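Long-range contacts in microcin B17-processing protein McbB (Escherichia coli str. K-12 substr. MG1655, PDB 6GRH), which is needed to process the inactive microcin B17 precursor into the active antibiotic peptide, working in the cytoplasm: residues Q170-K175 and C195-W200; Y148-V153 and Y225-P230. All blocks are in the same frame, centred on the assembly; numbering follows the deposited sequence.

Contact 1: residues Q170-K175 and C195-W200; sequences QSYYLK and CHIERW. With ZN (zinc ion), chain F; SO4 (sulfate ion), chain G.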
loop_
_atom_site.group_PDB
_atom_site.type_symbol
_atom_site.label_atom_id
_atom_site.label_comp_id
_atom_site.label_asym_id
_atom_site.label_seq_id
_atom_site.Cartn_x
_atom_site.Cartn_y
_atom_site.Cartn_z
ATOM N N GLN B 170 -12.721 -3.644 -19.773
ATOM C CA GLN B 170 -11.933 -4.694 -20.379
ATOM C C GLN B 170 -11.748 -5.797 -19.387
ATOM O O GLN B 170 -11.435 -5.526 -18.216
ATOM C CB GLN B 170 -10.546 -4.204 -20.801
ATOM C CG GLN B 170 -10.505 -3.007 -21.726
ATOM C CD GLN B 170 -10.738 -1.655 -21.063
ATOM O OE1 GLN B 170 -11.284 -0.757 -21.695
ATOM N NE2 GLN B 170 -10.278 -1.477 -19.849
ATOM N N SER B 171 -11.869 -7.032 -19.856
ATOM C CA SER B 171 -11.622 -8.195 -19.011
ATOM C C SER B 171 -10.757 -9.227 -19.729
ATOM O O SER B 171 -10.792 -9.364 -20.935
ATOM C CB SER B 171 -12.941 -8.786 -18.484
ATOM O OG SER B 171 -13.735 -9.313 -19.518
ATOM N N TYR B 172 -9.913 -9.900 -18.964
ATOM C CA TYR B 172 -8.811 -10.701 -19.504
ATOM C C TYR B 172 -8.183 -11.469 -18.324
ATOM O O TYR B 172 -8.539 -11.233 -17.159
ATOM C CB TYR B 172 -7.764 -9.792 -20.222
ATOM C CG TYR B 172 -7.264 -8.679 -19.356
ATOM C CD1 TYR B 172 -7.976 -7.498 -19.228
ATOM C CD2 TYR B 172 -6.121 -8.839 -18.583
ATOM C CE1 TYR B 172 -7.548 -6.485 -18.402
ATOM C CE2 TYR B 172 -5.685 -7.837 -17.744
ATOM C CZ TYR B 172 -6.392 -6.671 -17.654
ATOM O OH TYR B 172 -5.984 -5.697 -16.807
ATOM N N TYR B 173 -7.269 -12.375 -18.644
ATOM C CA TYR B 173 -6.663 -13.255 -17.683
ATOM C C TYR B 173 -5.182 -12.955 -17.582
ATOM O O TYR B 173 -4.534 -12.667 -18.562
ATOM C CB TYR B 173 -6.918 -14.709 -18.053
ATOM C CG TYR B 173 -8.395 -15.028 -18.105
ATOM C CD1 TYR B 173 -9.068 -15.509 -16.983
ATOM C CD2 TYR B 173 -9.137 -14.807 -19.279
ATOM C CE1 TYR B 173 -10.435 -15.792 -17.026
ATOM C CE2 TYR B 173 -10.501 -15.082 -19.338
ATOM C CZ TYR B 173 -11.153 -15.572 -18.197
ATOM O OH TYR B 173 -12.504 -15.827 -18.256
ATOM N N LEU B 174 -4.661 -13.001 -16.365
ATOM C CA LEU B 174 -3.254 -12.755 -16.122
ATOM C C LEU B 174 -2.846 -13.696 -15.024
ATOM O O LEU B 174 -3.417 -13.630 -13.930
ATOM C CB LEU B 174 -2.996 -11.308 -15.696
ATOM C CG LEU B 174 -1.568 -10.952 -15.238
ATOM C CD1 LEU B 174 -0.571 -11.226 -16.334
ATOM C CD2 LEU B 174 -1.550 -9.499 -14.795
ATOM N N LYS B 175 -1.914 -14.584 -15.362
ATOM C CA LYS B 175 -1.403 -15.628 -14.479
ATOM C C LYS B 175 -2.548 -16.499 -13.953
ATOM O O LYS B 175 -3.193 -17.171 -14.751
ATOM C CB LYS B 175 -0.523 -14.991 -13.392
ATOM C CG LYS B 175 0.721 -14.360 -14.008
ATOM C CD LYS B 175 1.716 -13.950 -12.934
ATOM C CE LYS B 175 3.025 -13.463 -13.533
ATOM N NZ LYS B 175 4.143 -13.738 -12.586
ATOM N N CYS B 195 -3.358 1.785 -18.343
ATOM C CA CYS B 195 -3.122 2.180 -16.968
ATOM C C CYS B 195 -3.227 0.997 -15.996
ATOM O O CYS B 195 -2.429 0.900 -15.049
ATOM C CB CYS B 195 -4.055 3.320 -16.544
ATOM S SG CYS B 195 -3.738 4.882 -17.378
ATOM N N HIS B 196 -4.192 0.109 -16.240
ATOM C CA HIS B 196 -4.434 -1.065 -15.407
ATOM C C HIS B 196 -3.368 -2.132 -15.580
ATOM O O HIS B 196 -2.751 -2.604 -14.568
ATOM C CB HIS B 196 -5.834 -1.649 -15.659
ATOM C CG HIS B 196 -6.918 -0.841 -15.039
ATOM N ND1 HIS B 196 -7.408 0.310 -15.611
ATOM C CD2 HIS B 196 -7.546 -0.968 -13.843
ATOM C CE1 HIS B 196 -8.329 0.830 -14.821
ATOM N NE2 HIS B 196 -8.425 0.079 -13.737
ATOM N N ILE B 197 -3.123 -2.511 -16.827
ATOM C CA ILE B 197 -2.247 -3.644 -17.108
ATOM C C ILE B 197 -0.801 -3.348 -16.656
ATOM O O ILE B 197 -0.121 -4.230 -16.155
ATOM C CB ILE B 197 -2.335 -4.059 -18.588
ATOM C CG1 ILE B 197 -1.869 -5.502 -18.771
ATOM C CG2 ILE B 197 -1.543 -3.119 -19.468
ATOM C CD1 ILE B 197 -2.455 -6.133 -20.005
ATOM N N GLU B 198 -0.378 -2.091 -16.758
ATOM C CA GLU B 198 0.929 -1.660 -16.236
ATOM C C GLU B 198 1.005 -1.710 -14.705
ATOM O O GLU B 198 2.041 -2.066 -14.144
ATOM C CB GLU B 198 1.281 -0.263 -16.756
ATOM C CG GLU B 198 1.536 -0.273 -18.270
ATOM C CD GLU B 198 2.744 -1.107 -18.692
ATOM O OE1 GLU B 198 3.688 -1.218 -17.873
ATOM O OE2 GLU B 198 2.752 -1.616 -19.847
ATOM N N ARG B 199 -0.071 -1.344 -14.033
ATOM C CA ARG B 199 -0.151 -1.515 -12.576
ATOM C C ARG B 199 0.022 -2.999 -12.185
ATOM O O ARG B 199 0.816 -3.300 -11.276
ATOM C CB ARG B 199 -1.452 -0.940 -12.022
ATOM C CG ARG B 199 -1.591 -0.972 -10.503
ATOM C CD ARG B 199 -0.750 0.093 -9.851
ATOM N NE ARG B 199 -0.854 0.071 -8.395
ATOM C CZ ARG B 199 -0.100 -0.658 -7.561
ATOM N NH1 ARG B 199 0.844 -1.509 -7.990
ATOM N NH2 ARG B 199 -0.317 -0.543 -6.257
ATOM N N TRP B 200 -0.657 -3.915 -12.872
ATOM C CA TRP B 200 -0.562 -5.345 -12.529
ATOM C C TRP B 200 0.792 -5.948 -12.922
ATOM O O TRP B 200 1.363 -6.744 -12.158
ATOM C CB TRP B 200 -1.690 -6.185 -13.141
ATOM C CG TRP B 200 -3.095 -5.626 -12.987
ATOM C CD1 TRP B 200 -4.071 -5.656 -13.931
ATOM C CD2 TRP B 200 -3.662 -4.958 -11.848
ATOM N NE1 TRP B 200 -5.196 -5.053 -13.464
ATOM C CE2 TRP B 200 -4.986 -4.624 -12.188
ATOM C CE3 TRP B 200 -3.182 -4.620 -10.568
ATOM C CZ2 TRP B 200 -5.846 -3.966 -11.311
ATOM C CZ3 TRP B 200 -4.036 -3.952 -9.689
ATOM C CH2 TRP B 200 -5.352 -3.628 -10.069
HETATM ZN ZN ZN F . -4.228 5.025 -19.661
HETATM S S SO4 G . 2.241 -2.875 -4.919
HETATM O O1 SO4 G . 2.082 -4.262 -4.427
HETATM O O2 SO4 G . 3.445 -2.235 -4.340
HETATM O O3 SO4 G . 2.417 -2.925 -6.388
HETATM O O4 SO4 G . 1.045 -2.111 -4.522
#
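Strand 170-174 and helix 195-200 run roughly the same way, their axes 30° apart and 11.2 Å from each other at closest approach, and large side chains fill the gap. Tyr-172 and Leu-174 reach across from the strand. Ile-197 and Trp-200 meet them from the helix. The Tyr-172 side chain crosses that of Trp-200 at about a right angle. Tyr-172 OH lies at the indole edge, near the ring plane, 3.5 Å from Trp-200 CD1. The same Tyr-172 OH has its hydrogen-bond partner in Asp-181, so this buried polar group is satisfied from outside the two segments. In one of its two deposited conformers, Ile-197 brings CD1 obliquely to the Tyr-172 ring. With chi1 at 173°, Leu-174 CG stands opposite its backbone N, and its CD2 branch reaches Trp-200 CB at 3.7 Å. On the helix, Cys-195 SG binds the zinc ion at 2.3 Å. Cys-192, Cys-290 and Cys-292 complete the four-cysteine site. Arg-199 grips a sulfate, probably from the crystallisation liquor, at the edge of its guanidinium. NH1 of Arg-199 bonds O3 of the sulfate at 2.7 Å, and NH2 bonds O4, both almost straight. Arg-203 also binds this ion. The contact is thus mainly apolar and aromatic, and it packs the zinc-bearing helix against the sheet with no clear hydrogen bond between the two segments.

Contact 2: residues Y148-V153 and Y225-P230; sequences YHSDIV and YQMTLP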
loop_
_atom_site.group_PDB
_atom_site.type_symbol
_atom_site.label_atom_id
_atom_site.label_comp_id
_atom_site.label_asym_id
_atom_site.label_seq_id
_atom_site.Cartn_x
_atom_site.Cartn_y
_atom_site.Cartn_z
ATOM N N TYR B 148 -5.455 -12.720 -25.113
ATOM C CA TYR B 148 -5.162 -11.296 -25.019
ATOM C C TYR B 148 -4.083 -10.879 -26.035
ATOM O O TYR B 148 -3.131 -11.586 -26.254
ATOM C CB TYR B 148 -4.697 -10.958 -23.606
ATOM C CG TYR B 148 -4.314 -9.529 -23.451
ATOM C CD1 TYR B 148 -5.250 -8.576 -23.099
ATOM C CD2 TYR B 148 -2.993 -9.115 -23.694
ATOM C CE1 TYR B 148 -4.897 -7.241 -23.005
ATOM C CE2 TYR B 148 -2.625 -7.795 -23.585
ATOM C CZ TYR B 148 -3.579 -6.856 -23.243
ATOM O OH TYR B 148 -3.201 -5.554 -23.113
ATOM N N HIS B 149 -4.272 -9.732 -26.652
ATOM C CA HIS B 149 -3.194 -9.020 -27.331
ATOM C C HIS B 149 -3.544 -7.551 -27.187
ATOM O O HIS B 149 -4.708 -7.181 -27.414
ATOM C CB HIS B 149 -3.054 -9.402 -28.813
ATOM C CG HIS B 149 -1.734 -8.997 -29.398
ATOM N ND1 HIS B 149 -1.374 -7.680 -29.573
ATOM C CD2 HIS B 149 -0.666 -9.731 -29.795
ATOM C CE1 HIS B 149 -0.146 -7.615 -30.058
ATOM N NE2 HIS B 149 0.307 -8.849 -30.201
ATOM N N SER B 150 -2.555 -6.727 -26.825
ATOM C CA SER B 150 -2.748 -5.285 -26.649
ATOM C C SER B 150 -3.255 -4.556 -27.888
ATOM O O SER B 150 -3.984 -3.589 -27.746
ATOM C CB SER B 150 -1.458 -4.604 -26.155
ATOM O OG SER B 150 -0.385 -4.796 -27.050
ATOM N N ASP B 151 -2.849 -4.998 -29.079
ATOM C CA ASP B 151 -3.370 -4.464 -30.345
ATOM C C ASP B 151 -4.896 -4.513 -30.478
ATOM O O ASP B 151 -5.473 -3.652 -31.122
ATOM C CB ASP B 151 -2.762 -5.193 -31.560
ATOM C CG ASP B 151 -1.357 -4.721 -31.904
ATOM O OD1 ASP B 151 -0.851 -3.746 -31.302
ATOM O OD2 ASP B 151 -0.751 -5.326 -32.809
ATOM N N ILE B 152 -5.538 -5.522 -29.885
ATOM C CA ILE B 152 -7.005 -5.630 -29.935
ATOM C C ILE B 152 -7.631 -4.484 -29.150
ATOM O O ILE B 152 -8.545 -3.832 -29.615
ATOM C CB ILE B 152 -7.488 -6.962 -29.371
ATOM C CG1 ILE B 152 -6.962 -8.115 -30.250
ATOM C CG2 ILE B 152 -9.001 -6.962 -29.274
ATOM C CD1 ILE B 152 -7.137 -9.486 -29.640
ATOM N N VAL B 153 -7.105 -4.222 -27.956
ATOM C CA VAL B 153 -7.588 -3.115 -27.144
ATOM C C VAL B 153 -7.353 -1.800 -27.872
ATOM O O VAL B 153 -8.226 -0.935 -27.886
ATOM C CB VAL B 153 -6.939 -3.092 -25.738
ATOM C CG1 VAL B 153 -7.472 -1.920 -24.913
ATOM C CG2 VAL B 153 -7.208 -4.397 -25.013
ATOM N N TYR B 225 5.085 -0.658 -28.604
ATOM C CA TYR B 225 4.348 -1.090 -27.425
ATOM C C TYR B 225 3.392 -2.166 -27.844
ATOM O O TYR B 225 2.396 -1.889 -28.524
ATOM C CB TYR B 225 3.573 0.067 -26.757
ATOM C CG TYR B 225 2.946 -0.321 -25.422
ATOM C CD1 TYR B 225 1.703 -0.924 -25.368
ATOM C CD2 TYR B 225 3.613 -0.091 -24.211
ATOM C CE1 TYR B 225 1.126 -1.288 -24.155
ATOM C CE2 TYR B 225 3.043 -0.450 -22.986
ATOM C CZ TYR B 225 1.785 -1.039 -22.966
ATOM O OH TYR B 225 1.193 -1.424 -21.770
ATOM N N GLN B 226 3.710 -3.405 -27.489
ATOM C CA GLN B 226 2.780 -4.495 -27.732
ATOM C C GLN B 226 3.082 -5.661 -26.819
ATOM O O GLN B 226 4.248 -5.876 -26.436
ATOM C CB GLN B 226 2.761 -4.920 -29.210
ATOM C CG GLN B 226 3.754 -5.997 -29.646
ATOM C CD GLN B 226 3.922 -6.033 -31.159
ATOM O OE1 GLN B 226 5.023 -5.814 -31.678
ATOM N NE2 GLN B 226 2.824 -6.279 -31.876
ATOM N N MET B 227 2.036 -6.409 -26.467
ATOM C CA MET B 227 2.222 -7.584 -25.636
ATOM C C MET B 227 1.050 -8.540 -25.578
ATOM O O MET B 227 -0.101 -8.186 -25.844
ATOM C CB MET B 227 2.525 -7.148 -24.222
ATOM C CG MET B 227 1.598 -6.054 -23.748
ATOM S SD MET B 227 1.633 -6.142 -21.982
ATOM C CE MET B 227 0.508 -4.797 -21.606
ATOM N N THR B 228 1.406 -9.757 -25.192
ATOM C CA THR B 228 0.485 -10.795 -24.802
ATOM C C THR B 228 0.711 -11.012 -23.305
ATOM O O THR B 228 1.631 -10.418 -22.726
ATOM C CB THR B 228 0.791 -12.078 -25.580
ATOM O OG1 THR B 228 2.137 -12.463 -25.309
ATOM C CG2 THR B 228 0.624 -11.846 -27.092
ATOM N N LEU B 229 -0.103 -11.859 -22.684
ATOM C CA LEU B 229 -0.030 -12.068 -21.234
ATOM C C LEU B 229 -0.049 -13.550 -20.907
ATOM O O LEU B 229 -0.924 -14.255 -21.399
ATOM C CB LEU B 229 -1.224 -11.420 -20.543
ATOM C CG LEU B 229 -1.388 -9.913 -20.663
ATOM C CD1 LEU B 229 -2.726 -9.476 -20.073
ATOM C CD2 LEU B 229 -0.225 -9.168 -20.015
ATOM N N PRO B 230 0.894 -14.023 -20.064
ATOM C CA PRO B 230 0.794 -15.399 -19.612
ATOM C C PRO B 230 -0.426 -15.598 -18.659
ATOM O O PRO B 230 -0.806 -14.680 -17.906
ATOM C CB PRO B 230 2.140 -15.639 -18.901
ATOM C CG PRO B 230 2.533 -14.303 -18.400
ATOM C CD PRO B 230 1.979 -13.290 -19.374
HETATM O O HOH W 1 -2.071 -13.372 -24.373
HETATM O O HOH W 2 -0.168 -2.924 -28.842
#
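Ser-150 and Met-227 join the two segments by a pair of hydrogen bonds. Ser-150 N gives one to Met-227 O at 3.0 Å. Met-227 N returns one to Ser-150 OG, also at 3.0 Å. A chi1 of 59° sets that hydroxyl between its own N and carbonyl carbon, where it can face Met-227 N. Ser-150 OG also donates to a water, which in turn donates to Asp-151 OD1 and Tyr-225 O. His-149 is the N-cap of helix 150-160. Its ND1 accepts from Asp-151 N at 3.1 Å, with the donor in the ring plane. Met-227 O lies over one face of this imidazole, toward the rim. Gln-226 NE2 sits at its edge, 3.7 Å from His-149 CE1, with amide and ring planes 85° apart. Tyr-148 holds CG anti to its backbone N (chi1 177°) and presents a face of its phenol ring to Leu-229, the two side chains crossing at a slant. Leu-229 CD1 makes a CH-pi contact over the face, 3.7 Å from the Tyr-148 ring centroid. Tyr-148 OH is hydrogen-bonded to His-193 NE2. A second water donates to Tyr-148 O and accepts from Leu-229 N. The capping bond and the OG bond probably fix the rotations of His-149 and Ser-150. The helix start is therefore tied to an irregular loop by direct and water-mediated bonds, with an aromatic-aliphatic contact beside them.

How the contacts relate
The centres of contacts 1 and 2 are 10 Å apart, on the same side of the chain's centre. Along the chain the order is 148-153, 170-175, 195-200 and 225-230, so contact 2 brackets contact 1. Helix 150-160 leads into strand 167-174 of the mixed sheet, and helix 193-204 follows later. The two contacts touch directly. Glu-198 OE2 probably hydrogen-bonds Tyr-225 OH at 2.5 Å, and Lys-175 N probably hydrogen-bonds Pro-230 O. In the conformer given, Ile-197 packs against Tyr-148 and Leu-229. Loop 225-230 thus bridges the start of helix 150-160, the residue just after strand 167-174, and helix 193-204, which carries Cys-195 of the four-cysteine zinc site.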